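Local coordinates for protein hydrogenase maturation protease HycI (Thermococcus kodakarensis KOD1, PDB 5ZBY) that probably acts as an endopeptidase that cleaves the C terminus of a [NiFe] hydrogenase subunit during maturation of that enzyme, at residues R13-G18 and L47-G52; V31-R36 and E145-L150; L69-D74 and D119-G124. All blocks are in the same frame, centred on the assembly; numbering follows the deposited sequence.

Interaction 1: residues R13-G18 and L47-G52; sequences RIVICG and LILNCG
Ile14 to Gly18 pairs in parallel with Leu47 to Asn50, the strand axes 4.8 Å apart and 16° from parallel, through four backbone hydrogen bonds that alternate between the strands, with a fifth from Cys51 N to Gly18 O at 2.9 Å just beyond. Side chains leave the two faces in turn. On one face Val15 and Leu47 lie side by side, Val15 CG1 meeting Leu47 CD2 at 4.1 Å, and Leu49 CD1 sits equally far from Val15 CG1 and from Cys17 SG. Where the chain turns, Cys51 points back so that its SG rests 3.8 Å from Cys17 CB; helix 59-64 covers this face through Ile62. On the other face the branches of Ile16 and Ile48 run alongside each other. Ile16 runs out extended, whereas chi2 of -69° in Ile48 folds its CD1 to 3.7 Å from Ile16 CD1. Asn50 OD1 accepts from Gly52 N in the carbonyl plane, an Asx turn. This pairing closes the beta-alpha-beta unit of strand 14-18, helix 29-40 and strand 46-50. The chemistry implies a largely apolar contact: aliphatics and two thiols on the Val15 face, isoleucines then polar Asn50 on the other, inward-pointing N-H and C=O groups bonded together.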
ATOM      1  N   ARG A  13      10.652  10.392   7.087  1.00 27.89           N
ATOM      2  CA  ARG A  13      11.061   9.030   6.793  1.00 23.64           C
ATOM      3  C   ARG A  13       9.791   8.235   6.434  1.00 25.14           C
ATOM      4  O   ARG A  13       8.889   8.114   7.258  1.00 24.93           O
ATOM      5  CB  ARG A  13      11.801   8.391   7.968  1.00 24.76           C
ATOM      6  CG  ARG A  13      13.146   9.109   8.355  1.00 26.14           C
ATOM      7  CD  ARG A  13      13.832   8.271   9.411  1.00 27.20           C
ATOM      8  NE  ARG A  13      14.282   6.987   8.957  1.00 31.08           N
ATOM      9  CZ  ARG A  13      15.342   6.804   8.197  1.00 25.13           C
ATOM     10  NH1 ARG A  13      16.108   7.851   7.823  1.00 28.32           N
ATOM     11  NH2 ARG A  13      15.682   5.572   7.858  1.00 28.24           N
ATOM     12  N   ILE A  14       9.793   7.624   5.252  1.00 22.67           N
ATOM     13  CA  ILE A  14       8.567   7.014   4.718  1.00 21.03           C
ATOM     14  C   ILE A  14       8.867   5.586   4.323  1.00 25.31           C
ATOM     15  O   ILE A  14       9.918   5.317   3.690  1.00 25.78           O
ATOM     16  CB  ILE A  14       8.083   7.805   3.539  1.00 24.32           C
ATOM     17  CG1 ILE A  14       7.723   9.216   4.017  1.00 28.90           C
ATOM     18  CG2 ILE A  14       6.779   7.172   2.944  1.00 26.67           C
ATOM     19  CD1 ILE A  14       7.451  10.154   2.959  1.00 35.24           C
ATOM     20  N   VAL A  15       7.980   4.659   4.692  1.00 24.88           N
ATOM     21  CA  VAL A  15       8.092   3.311   4.176  1.00 21.76           C
ATOM     22  C   VAL A  15       6.852   3.096   3.336  1.00 22.42           C
ATOM     23  O   VAL A  15       5.748   3.393   3.799  1.00 25.58           O
ATOM     24  CB  VAL A  15       8.214   2.256   5.308  1.00 23.44           C
ATOM     25  CG1 VAL A  15       8.362   0.837   4.710  1.00 27.88           C
ATOM     26  CG2 VAL A  15       9.422   2.565   6.248  1.00 22.64           C
ATOM     27  N   ILE A  16       7.033   2.648   2.090  1.00 21.66           N
ATOM     28  CA  ILE A  16       5.892   2.303   1.259  1.00 21.13           C
ATOM     29  C   ILE A  16       5.926   0.799   1.011  1.00 25.74           C
ATOM     30  O   ILE A  16       6.949   0.269   0.600  1.00 23.80           O
ATOM     31  CB  ILE A  16       5.914   3.074  -0.053  1.00 21.05           C
ATOM     32  CG1 ILE A  16       5.859   4.584   0.276  1.00 28.25           C
ATOM     33  CG2 ILE A  16       4.672   2.714  -0.902  1.00 25.23           C
ATOM     34  CD1 ILE A  16       6.147   5.440  -0.886  1.00 37.85           C
ATOM     35  N   CYS A  17       4.823   0.139   1.339  1.00 22.85           N
ATOM     36  CA  CYS A  17       4.719  -1.323   1.357  1.00 20.81           C
ATOM     37  C   CYS A  17       3.691  -1.771   0.364  1.00 23.78           C
ATOM     38  O   CYS A  17       2.504  -1.541   0.607  1.00 26.29           O
ATOM     39  CB  CYS A  17       4.265  -1.801   2.731  1.00 22.90           C
ATOM     40  SG  CYS A  17       5.553  -1.606   3.958  1.00 29.17           S
ATOM     41  N   GLY A  18       4.105  -2.411  -0.730  1.00 20.75           N
ATOM     42  CA  GLY A  18       3.135  -2.930  -1.689  1.00 20.93           C
ATOM     43  C   GLY A  18       2.686  -4.323  -1.299  1.00 26.46           C
ATOM     44  O   GLY A  18       3.484  -5.187  -0.995  1.00 26.30           O
ATOM     45  N   LEU A  47      11.987   3.993   2.136  1.00 25.39           N
ATOM     46  CA  LEU A  47      12.146   2.580   1.910  1.00 22.26           C
ATOM     47  C   LEU A  47      10.915   2.051   1.182  1.00 23.79           C
ATOM     48  O   LEU A  47       9.808   2.280   1.655  1.00 25.75           O
ATOM     49  CB  LEU A  47      12.321   1.865   3.233  1.00 24.44           C
ATOM     50  CG  LEU A  47      12.293   0.340   3.248  1.00 27.61           C
ATOM     51  CD1 LEU A  47      13.419  -0.247   2.363  1.00 34.72           C
ATOM     52  CD2 LEU A  47      12.336  -0.213   4.657  1.00 28.22           C
ATOM     53  N   ILE A  48      11.124   1.363   0.056  1.00 24.84           N
ATOM     54  CA  ILE A  48      10.034   0.723  -0.703  1.00 20.78           C
ATOM     55  C   ILE A  48      10.170  -0.784  -0.555  1.00 28.29           C
ATOM     56  O   ILE A  48      11.233  -1.375  -0.813  1.00 28.34           O
ATOM     57  CB  ILE A  48      10.081   1.094  -2.188  1.00 22.67           C
ATOM     58  CG1 ILE A  48      10.274   2.597  -2.421  1.00 33.42           C
ATOM     59  CG2 ILE A  48       8.796   0.557  -2.906  1.00 22.64           C
ATOM     60  CD1 ILE A  48       9.076   3.420  -2.008  1.00 37.13           C
ATOM     61  N   LEU A  49       9.103  -1.426  -0.112  1.00 22.37           N
ATOM     62  CA  LEU A  49       9.094  -2.874   0.067  1.00 27.08           C
ATOM     63  C   LEU A  49       7.992  -3.525  -0.750  1.00 27.41           C
ATOM     64  O   LEU A  49       6.855  -3.035  -0.795  1.00 26.07           O
ATOM     65  CB  LEU A  49       8.843  -3.224   1.524  1.00 25.30           C
ATOM     66  CG  LEU A  49       9.904  -2.825   2.527  1.00 28.92           C
ATOM     67  CD1 LEU A  49       9.376  -3.094   3.927  1.00 28.07           C
ATOM     68  CD2 LEU A  49      11.190  -3.629   2.219  1.00 33.55           C
ATOM     69  N   ASN A  50       8.331  -4.633  -1.388  1.00 23.44           N
ATOM     70  CA  ASN A  50       7.345  -5.543  -1.964  1.00 22.38           C
ATOM     71  C   ASN A  50       7.074  -6.608  -0.909  1.00 28.48           C
ATOM     72  O   ASN A  50       7.936  -7.451  -0.621  1.00 27.41           O
ATOM     73  CB  ASN A  50       7.873  -6.134  -3.278  1.00 26.65           C
ATOM     74  CG  ASN A  50       6.904  -7.132  -3.914  1.00 26.33           C
ATOM     75  OD1 ASN A  50       5.988  -7.665  -3.272  1.00 31.38           O
ATOM     76  ND2 ASN A  50       7.111  -7.376  -5.198  1.00 36.61           N
ATOM     77  N   CYS A  51       5.904  -6.556  -0.285  1.00 23.68           N
ATOM     78  CA  CYS A  51       5.582  -7.444   0.831  1.00 25.35           C
ATOM     79  C   CYS A  51       4.840  -8.714   0.388  1.00 22.07           C
ATOM     80  O   CYS A  51       4.526  -9.569   1.228  1.00 25.41           O
ATOM     81  CB  CYS A  51       4.700  -6.729   1.849  1.00 24.41           C
ATOM     82  SG  CYS A  51       5.583  -5.370   2.641  1.00 28.89           S
ATOM     83  N   GLY A  52       4.530  -8.789  -0.897  1.00 23.81           N
ATOM     84  CA  GLY A  52       3.673  -9.866  -1.387  1.00 23.36           C
ATOM     85  C   GLY A  52       2.406  -9.906  -0.572  1.00 28.61           C
ATOM     86  O   GLY A  52       1.809  -8.878  -0.298  1.00 26.11           O
TER

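Interaction 2: residues V31-R36 and E145-L150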
ATOM      1  N   VAL A  31       1.801  -4.739  -5.721  1.00 22.98           N
ATOM      2  CA  VAL A  31       3.184  -5.097  -6.066  1.00 22.13           C
ATOM      3  C   VAL A  31       3.617  -4.359  -7.327  1.00 23.30           C
ATOM      4  O   VAL A  31       4.793  -3.921  -7.410  1.00 28.34           O
ATOM      5  CB  VAL A  31       3.377  -6.618  -6.193  1.00 28.63           C
ATOM      6  CG1 VAL A  31       3.001  -7.251  -4.882  1.00 31.27           C
ATOM      7  CG2 VAL A  31       2.571  -7.185  -7.308  1.00 35.68           C
ATOM      8  N   LEU A  32       2.668  -4.076  -8.218  1.00 25.43           N
ATOM      9  CA  LEU A  32       3.003  -3.271  -9.393  1.00 25.94           C
ATOM     10  C   LEU A  32       3.464  -1.909  -8.916  1.00 26.71           C
ATOM     11  O   LEU A  32       4.492  -1.375  -9.401  1.00 30.22           O
ATOM     12  CB  LEU A  32       1.799  -3.154 -10.337  1.00 26.46           C
ATOM     13  CG  LEU A  32       1.420  -4.453 -11.071  1.00 34.15           C
ATOM     14  CD1 LEU A  32       0.148  -4.286 -11.857  1.00 34.00           C
ATOM     15  CD2 LEU A  32       2.545  -4.876 -11.979  1.00 35.46           C
ATOM     16  N   VAL A  33       2.741  -1.358  -7.936  1.00 26.51           N
ATOM     17  CA  VAL A  33       3.077  -0.008  -7.480  1.00 22.63           C
ATOM     18  C   VAL A  33       4.459  -0.010  -6.851  1.00 27.03           C
ATOM     19  O   VAL A  33       5.297   0.854  -7.184  1.00 27.63           O
ATOM     20  CB  VAL A  33       2.040   0.532  -6.494  1.00 21.36           C
ATOM     21  CG1 VAL A  33       2.524   1.867  -5.902  1.00 22.63           C
ATOM     22  CG2 VAL A  33       0.720   0.784  -7.217  1.00 23.94           C
ATOM     23  N   ALA A  34       4.712  -1.015  -6.007  1.00 23.81           N
ATOM     24  CA  ALA A  34       5.966  -1.053  -5.286  1.00 22.24           C
ATOM     25  C   ALA A  34       7.086  -1.180  -6.310  1.00 27.83           C
ATOM     26  O   ALA A  34       8.106  -0.491  -6.191  1.00 29.38           O
ATOM     27  CB  ALA A  34       5.991  -2.210  -4.288  1.00 24.53           C
ATOM     28  N   GLU A  35       6.904  -2.041  -7.320  1.00 30.36           N
ATOM     29  CA  GLU A  35       8.069  -2.293  -8.173  1.00 28.47           C
ATOM     30  C   GLU A  35       8.311  -1.076  -9.007  1.00 31.74           C
ATOM     31  O   GLU A  35       9.474  -0.692  -9.240  1.00 33.61           O
ATOM     32  CB  GLU A  35       7.882  -3.555  -9.030  1.00 28.03           C
ATOM     33  CG  GLU A  35       7.993  -4.807  -8.168  1.00 30.08           C
ATOM     34  CD  GLU A  35       9.386  -4.964  -7.555  1.00 48.07           C
ATOM     35  OE1 GLU A  35      10.376  -4.762  -8.289  1.00 49.63           O
ATOM     36  OE2 GLU A  35       9.503  -5.256  -6.339  1.00 43.76           O
ATOM     37  N   ARG A  36       7.246  -0.369  -9.348  1.00 29.95           N
ATOM     38  CA  ARG A  36       7.446   0.809 -10.150  1.00 31.50           C
ATOM     39  C   ARG A  36       8.083   1.900  -9.298  1.00 32.65           C
ATOM     40  O   ARG A  36       8.954   2.656  -9.785  1.00 37.91           O
ATOM     41  CB  ARG A  36       6.128   1.269 -10.758  1.00 32.43           C
ATOM     42  CG  ARG A  36       6.275   2.532 -11.577  1.00 39.72           C
ATOM     43  CD  ARG A  36       7.141   2.287 -12.817  1.00 43.29           C
ATOM     44  NE  ARG A  36       7.021   3.401 -13.755  1.00 45.34           N
ATOM     45  CZ  ARG A  36       8.042   3.989 -14.367  1.00 61.68           C
ATOM     46  NH1 ARG A  36       9.285   3.564 -14.164  1.00 52.86           N
ATOM     47  NH2 ARG A  36       7.817   4.996 -15.196  1.00 52.48           N
ATOM     48  N   GLU A 145       0.525   2.478 -12.354  1.00 29.90           N
ATOM     49  CA  GLU A 145       1.558   3.390 -12.894  1.00 32.83           C
ATOM     50  C   GLU A 145       1.219   4.827 -12.468  1.00 35.49           C
ATOM     51  O   GLU A 145       2.084   5.603 -12.047  1.00 36.14           O
ATOM     52  CB  GLU A 145       1.642   3.254 -14.427  1.00 37.30           C
ATOM     53  CG  GLU A 145       2.634   4.175 -15.101  1.00 55.04           C
ATOM     54  CD  GLU A 145       4.082   3.801 -14.803  1.00 65.65           C
ATOM     55  OE1 GLU A 145       4.371   2.605 -14.548  1.00 56.43           O
ATOM     56  OE2 GLU A 145       4.937   4.711 -14.836  1.00 89.02           O
ATOM     57  N   ARG A 146      -0.055   5.178 -12.556  1.00 33.88           N
ATOM     58  CA  ARG A 146      -0.504   6.501 -12.129  1.00 30.24           C
ATOM     59  C   ARG A 146      -0.241   6.780 -10.644  1.00 37.53           C
ATOM     60  O   ARG A 146       0.337   7.829 -10.284  1.00 34.39           O
ATOM     61  CB  ARG A 146      -1.994   6.646 -12.462  1.00 31.44           C
ATOM     62  CG  ARG A 146      -2.596   7.953 -12.032  1.00 46.65           C
ATOM     63  CD  ARG A 146      -1.863   9.105 -12.678  1.00 57.60           C
ATOM     64  NE  ARG A 146      -2.552  10.363 -12.451  1.00 82.95           N
ATOM     65  CZ  ARG A 146      -2.077  11.542 -12.822  1.00104.31           C
ATOM     66  NH1 ARG A 146      -0.899  11.622 -13.435  1.00 82.98           N
ATOM     67  NH2 ARG A 146      -2.782  12.641 -12.575  1.00 74.29           N
ATOM     68  N   LEU A 147      -0.580   5.831  -9.770  1.00 30.93           N
ATOM     69  CA  LEU A 147      -0.307   6.032  -8.337  1.00 30.01           C
ATOM     70  C   LEU A 147       1.189   6.102  -8.058  1.00 30.53           C
ATOM     71  O   LEU A 147       1.642   6.882  -7.203  1.00 30.15           O
ATOM     72  CB  LEU A 147      -0.945   4.914  -7.485  1.00 26.34           C
ATOM     73  CG  LEU A 147      -0.699   5.086  -5.978  1.00 25.96           C
ATOM     74  CD1 LEU A 147      -1.317   6.364  -5.402  1.00 31.96           C
ATOM     75  CD2 LEU A 147      -1.267   3.844  -5.292  1.00 24.94           C
ATOM     76  N   ALA A 148       1.972   5.259  -8.733  1.00 27.02           N
ATOM     77  CA  ALA A 148       3.435   5.326  -8.497  1.00 24.49           C
ATOM     78  C   ALA A 148       3.961   6.674  -8.931  1.00 31.61           C
ATOM     79  O   ALA A 148       4.822   7.231  -8.250  1.00 33.17           O
ATOM     80  CB  ALA A 148       4.166   4.208  -9.225  1.00 26.85           C
ATOM     81  N   GLU A 149       3.471   7.195 -10.051  1.00 33.93           N
ATOM     82  CA  GLU A 149       3.885   8.537 -10.489  1.00 37.70           C
ATOM     83  C   GLU A 149       3.473   9.640  -9.515  1.00 37.28           C
ATOM     84  O   GLU A 149       4.266  10.566  -9.231  1.00 37.23           O
ATOM     85  CB  GLU A 149       3.328   8.851 -11.876  1.00 36.07           C
ATOM     86  CG  GLU A 149       3.928   8.024 -12.995  1.00 51.15           C
ATOM     87  CD  GLU A 149       3.410   8.438 -14.366  1.00 76.13           C
ATOM     88  OE1 GLU A 149       2.656   9.434 -14.445  1.00 84.54           O
ATOM     89  OE2 GLU A 149       3.765   7.770 -15.367  1.00 85.90           O
ATOM     90  N   LEU A 150       2.259   9.562  -8.991  1.00 32.93           N
ATOM     91  CA  LEU A 150       1.788  10.590  -8.067  1.00 36.82           C
ATOM     92  C   LEU A 150       2.646  10.561  -6.812  1.00 49.24           C
ATOM     93  O   LEU A 150       3.087  11.612  -6.291  1.00 36.50           O
ATOM     94  CB  LEU A 150       0.309  10.389  -7.735  1.00 34.14           C
ATOM     95  CG  LEU A 150      -0.611  10.591  -8.946  1.00 49.83           C
ATOM     96  CD1 LEU A 150      -1.970   9.977  -8.714  1.00 40.84           C
ATOM     97  CD2 LEU A 150      -0.737  12.084  -9.238  1.00 49.88           C
TER
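Arg36 and Glu145 meet because both chains start with CG anti to the backbone N and then bend at chi2, 66° in the arginine and 70° in the glutamate, which brings the charged ends together across the outer side of the pair formed by helices 29-40 and 138-156. This is a helix-helix packing on one side of the central sheet of an alpha/beta fold; the axes of 31-36 and 145-150 come within 8.6 Å and run 43° from parallel. The deeper part of the contact is apolar. Ala148 faces the other helix, and its small CB lets the backbones come close, Val33 and Ala148 being the nearest pair of CA atoms at 5.4 Å. The methylene stem of Arg36 lies across that methyl, CG to Ala148 CB 3.6 Å. Beside it Val33 CG2 touches Leu147 CD2 at 4.1 Å, and both of these residues also rest on Val73 of strand 69-75, joining the helix pair to the sheet. Towards solvent, where Arg36 and Glu145 are partly exposed, the salt bridge closes over the apolar groups. A second carboxylate, that of Glu39, pairs with Arg36 NH1, so the guanidinium is held from two directions and its rotation is probably restricted. The guanidinium and the Glu145 carboxylate are not coplanar. Even so, Glu145 OE2 stays in the guanidinium plane and takes both near nitrogens side-on with its syn lone pair, at 2.7 Å from Arg36 NE and 2.9 Å from Arg36 NH2.

Interaction 3: residues L69-D74 and D119-G124; sequences LVVFVD and DIVLIG
Phe72 turns its ring back along the strand towards Ile120, whose CG2 lies at the ring edge, near its plane, 3.7 Å from Phe72 CE1. The ring gets there with CG beside its own backbone N (chi1 -71°). On the same face Val70 and Ile120 stand side by side, Val70 CB to Ile120 CD1 3.9 Å, and further on Leu122 CD1 leans against Phe72 CB at 4.0 Å. The other face is mostly aliphatic. Val71 and Val121 point the same way, and Val121 CG1, set between its backbone N and carbonyl carbon (chi1 66°), reaches Val71 CG2 at 3.6 Å; Ile123 CD1 comes across to the other branch, Val71 CG1, also at 3.6 Å. Beneath them five backbone hydrogen bonds hold the parallel strands in register, from Val70 N to Asp119 O through to Asp74 N to Ile123 O. At the C-terminal end Asp74 OD1 is hydrogen-bonded to a bound HEPES molecule, probably from the crystallisation liquor. Strand 69-75 sits between strands 14-18 and 119-125. Helix 105-116 covers the Phe72 and Ile120 face; helix 3-8 packs on Leu69, Val121 and Ile123 of the other, which helix 138-156 also covers.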
ATOM      1  N   LEU A  69       5.971   7.808   8.557  1.00 22.61           N
ATOM      2  CA  LEU A  69       4.743   7.382   7.845  1.00 22.12           C
ATOM      3  C   LEU A  69       5.003   6.031   7.213  1.00 24.79           C
ATOM      4  O   LEU A  69       6.046   5.834   6.579  1.00 24.24           O
ATOM      5  CB  LEU A  69       4.368   8.369   6.750  1.00 21.89           C
ATOM      6  CG  LEU A  69       3.159   8.000   5.858  1.00 27.07           C
ATOM      7  CD1 LEU A  69       1.885   7.974   6.688  1.00 32.18           C
ATOM      8  CD2 LEU A  69       3.024   8.944   4.688  1.00 28.76           C
ATOM      9  N   VAL A  70       4.028   5.126   7.341  1.00 22.74           N
ATOM     10  CA  VAL A  70       4.045   3.854   6.626  1.00 21.10           C
ATOM     11  C   VAL A  70       2.805   3.836   5.749  1.00 25.87           C
ATOM     12  O   VAL A  70       1.707   4.110   6.244  1.00 25.04           O
ATOM     13  CB  VAL A  70       4.053   2.654   7.590  1.00 19.81           C
ATOM     14  CG1 VAL A  70       4.038   1.342   6.757  1.00 22.27           C
ATOM     15  CG2 VAL A  70       5.325   2.723   8.507  1.00 19.85           C
ATOM     16  N   VAL A  71       2.995   3.585   4.459  1.00 21.40           N
ATOM     17  CA  VAL A  71       1.883   3.551   3.472  1.00 20.24           C
ATOM     18  C   VAL A  71       1.766   2.153   2.914  1.00 24.51           C
ATOM     19  O   VAL A  71       2.697   1.713   2.237  1.00 25.09           O
ATOM     20  CB  VAL A  71       2.164   4.509   2.330  1.00 25.03           C
ATOM     21  CG1 VAL A  71       1.046   4.531   1.317  1.00 26.48           C
ATOM     22  CG2 VAL A  71       2.411   5.935   2.885  1.00 26.13           C
ATOM     23  N   PHE A  72       0.658   1.470   3.192  1.00 21.11           N
ATOM     24  CA  PHE A  72       0.362   0.174   2.581  1.00 20.35           C
ATOM     25  C   PHE A  72      -0.398   0.429   1.318  1.00 26.23           C
ATOM     26  O   PHE A  72      -1.228   1.328   1.284  1.00 23.78           O
ATOM     27  CB  PHE A  72      -0.454  -0.700   3.539  1.00 19.61           C
ATOM     28  CG  PHE A  72       0.364  -1.174   4.709  1.00 25.70           C
ATOM     29  CD1 PHE A  72       0.232  -0.597   5.954  1.00 24.58           C
ATOM     30  CD2 PHE A  72       1.314  -2.171   4.528  1.00 23.50           C
ATOM     31  CE1 PHE A  72       1.038  -1.033   7.042  1.00 29.35           C
ATOM     32  CE2 PHE A  72       2.128  -2.582   5.613  1.00 23.68           C
ATOM     33  CZ  PHE A  72       1.965  -2.042   6.850  1.00 26.12           C
ATOM     34  N   VAL A  73      -0.090  -0.302   0.255  1.00 19.44           N
ATOM     35  CA  VAL A  73      -0.785  -0.096  -1.022  1.00 19.20           C
ATOM     36  C   VAL A  73      -1.323  -1.471  -1.446  1.00 22.30           C
ATOM     37  O   VAL A  73      -0.567  -2.439  -1.492  1.00 22.30           O
ATOM     38  CB  VAL A  73       0.140   0.460  -2.106  1.00 22.09           C
ATOM     39  CG1 VAL A  73      -0.599   0.652  -3.425  1.00 24.70           C
ATOM     40  CG2 VAL A  73       0.847   1.785  -1.654  1.00 21.30           C
ATOM     41  N   ASP A  74      -2.627  -1.594  -1.686  1.00 19.97           N
ATOM     42  CA  ASP A  74      -3.218  -2.927  -1.947  1.00 20.02           C
ATOM     43  C   ASP A  74      -4.458  -2.756  -2.872  1.00 22.99           C
ATOM     44  O   ASP A  74      -5.077  -1.702  -2.928  1.00 21.79           O
ATOM     45  CB  ASP A  74      -3.637  -3.594  -0.613  1.00 19.88           C
ATOM     46  CG  ASP A  74      -3.903  -5.100  -0.734  1.00 24.74           C
ATOM     47  OD1 ASP A  74      -3.546  -5.693  -1.775  1.00 24.08           O
ATOM     48  OD2 ASP A  74      -4.408  -5.674   0.238  1.00 25.54           O
ATOM     49  N   ASP A 119       2.662   7.393  11.752  1.00 24.66           N
ATOM     50  CA  ASP A 119       1.316   7.338  11.128  1.00 23.35           C
ATOM     51  C   ASP A 119       1.261   6.173  10.173  1.00 28.24           C
ATOM     52  O   ASP A 119       2.261   5.831   9.541  1.00 26.26           O
ATOM     53  CB  ASP A 119       1.037   8.626  10.387  1.00 27.83           C
ATOM     54  CG  ASP A 119       0.682   9.765  11.325  1.00 79.59           C
ATOM     55  OD1 ASP A 119       0.305   9.485  12.482  1.00 57.66           O
ATOM     56  OD2 ASP A 119       0.778  10.936  10.915  1.00 58.74           O
ATOM     57  N   ILE A 120       0.070   5.575  10.010  1.00 24.58           N
ATOM     58  CA  ILE A 120      -0.072   4.491   9.060  1.00 22.87           C
ATOM     59  C   ILE A 120      -1.230   4.826   8.149  1.00 27.16           C
ATOM     60  O   ILE A 120      -2.297   5.186   8.649  1.00 27.22           O
ATOM     61  CB  ILE A 120      -0.388   3.153   9.737  1.00 26.09           C
ATOM     62  CG1 ILE A 120       0.426   2.971  11.046  1.00 28.02           C
ATOM     63  CG2 ILE A 120      -0.250   1.994   8.736  1.00 23.97           C
ATOM     64  CD1 ILE A 120       1.901   2.671  10.824  1.00 30.06           C
ATOM     65  N   VAL A 121      -1.067   4.636   6.843  1.00 21.33           N
ATOM     66  CA  VAL A 121      -2.222   4.830   5.935  1.00 21.13           C
ATOM     67  C   VAL A 121      -2.318   3.643   4.965  1.00 22.49           C
ATOM     68  O   VAL A 121      -1.304   2.958   4.720  1.00 22.64           O
ATOM     69  CB  VAL A 121      -2.083   6.159   5.201  1.00 31.35           C
ATOM     70  CG1 VAL A 121      -0.910   6.141   4.273  1.00 35.46           C
ATOM     71  CG2 VAL A 121      -3.306   6.481   4.440  1.00 30.03           C
ATOM     72  N   LEU A 122      -3.542   3.343   4.465  1.00 20.96           N
ATOM     73  CA  LEU A 122      -3.732   2.361   3.410  1.00 26.37           C
ATOM     74  C   LEU A 122      -4.238   3.065   2.172  1.00 25.13           C
ATOM     75  O   LEU A 122      -5.210   3.832   2.255  1.00 23.51           O
ATOM     76  CB  LEU A 122      -4.727   1.280   3.863  1.00 21.72           C
ATOM     77  CG  LEU A 122      -5.302   0.326   2.808  1.00 27.43           C
ATOM     78  CD1 LEU A 122      -4.219  -0.522   2.168  1.00 25.23           C
ATOM     79  CD2 LEU A 122      -6.387  -0.548   3.471  1.00 28.57           C
ATOM     80  N   ILE A 123      -3.577   2.883   1.030  1.00 23.03           N
ATOM     81  CA  ILE A 123      -4.132   3.332  -0.238  1.00 21.69           C
ATOM     82  C   ILE A 123      -4.626   2.092  -0.998  1.00 24.84           C
ATOM     83  O   ILE A 123      -3.817   1.223  -1.337  1.00 24.05           O
ATOM     84  CB  ILE A 123      -3.115   4.114  -1.107  1.00 24.72           C
ATOM     85  CG1 ILE A 123      -2.561   5.303  -0.325  1.00 21.85           C
ATOM     86  CG2 ILE A 123      -3.808   4.575  -2.447  1.00 27.44           C
ATOM     87  CD1 ILE A 123      -1.326   5.922  -1.018  1.00 28.19           C
ATOM     88  N   GLY A 124      -5.926   2.023  -1.282  1.00 22.34           N
ATOM     89  CA  GLY A 124      -6.478   0.881  -1.991  1.00 23.05           C
ATOM     90  C   GLY A 124      -6.921   1.242  -3.393  1.00 23.76           C
ATOM     91  O   GLY A 124      -7.209   2.398  -3.683  1.00 25.48           O
TER

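From the N terminus, strand 14-18 leads through helix 29-40 into strand 46-50, and interaction 1 closes that loop by pairing the two strands. Interaction 3 follows in series, joining strand 69-75 to strand 119-125 after a span that includes helix 105-116. Interaction 2 makes the widest closure, bringing helix 138-156 back to helix 29-40; it encloses interaction 3 entirely and crosses interaction 1. Strands 14-18 and 69-75 are neighbours, joined by backbone hydrogen bonds of Val71 with Val15 and Cys17, so interactions 1 and 3 share one sheet. Interaction 2 lies against it, with Leu147 touching Ile123, and Ala34 packing on Ile48 and Leu49.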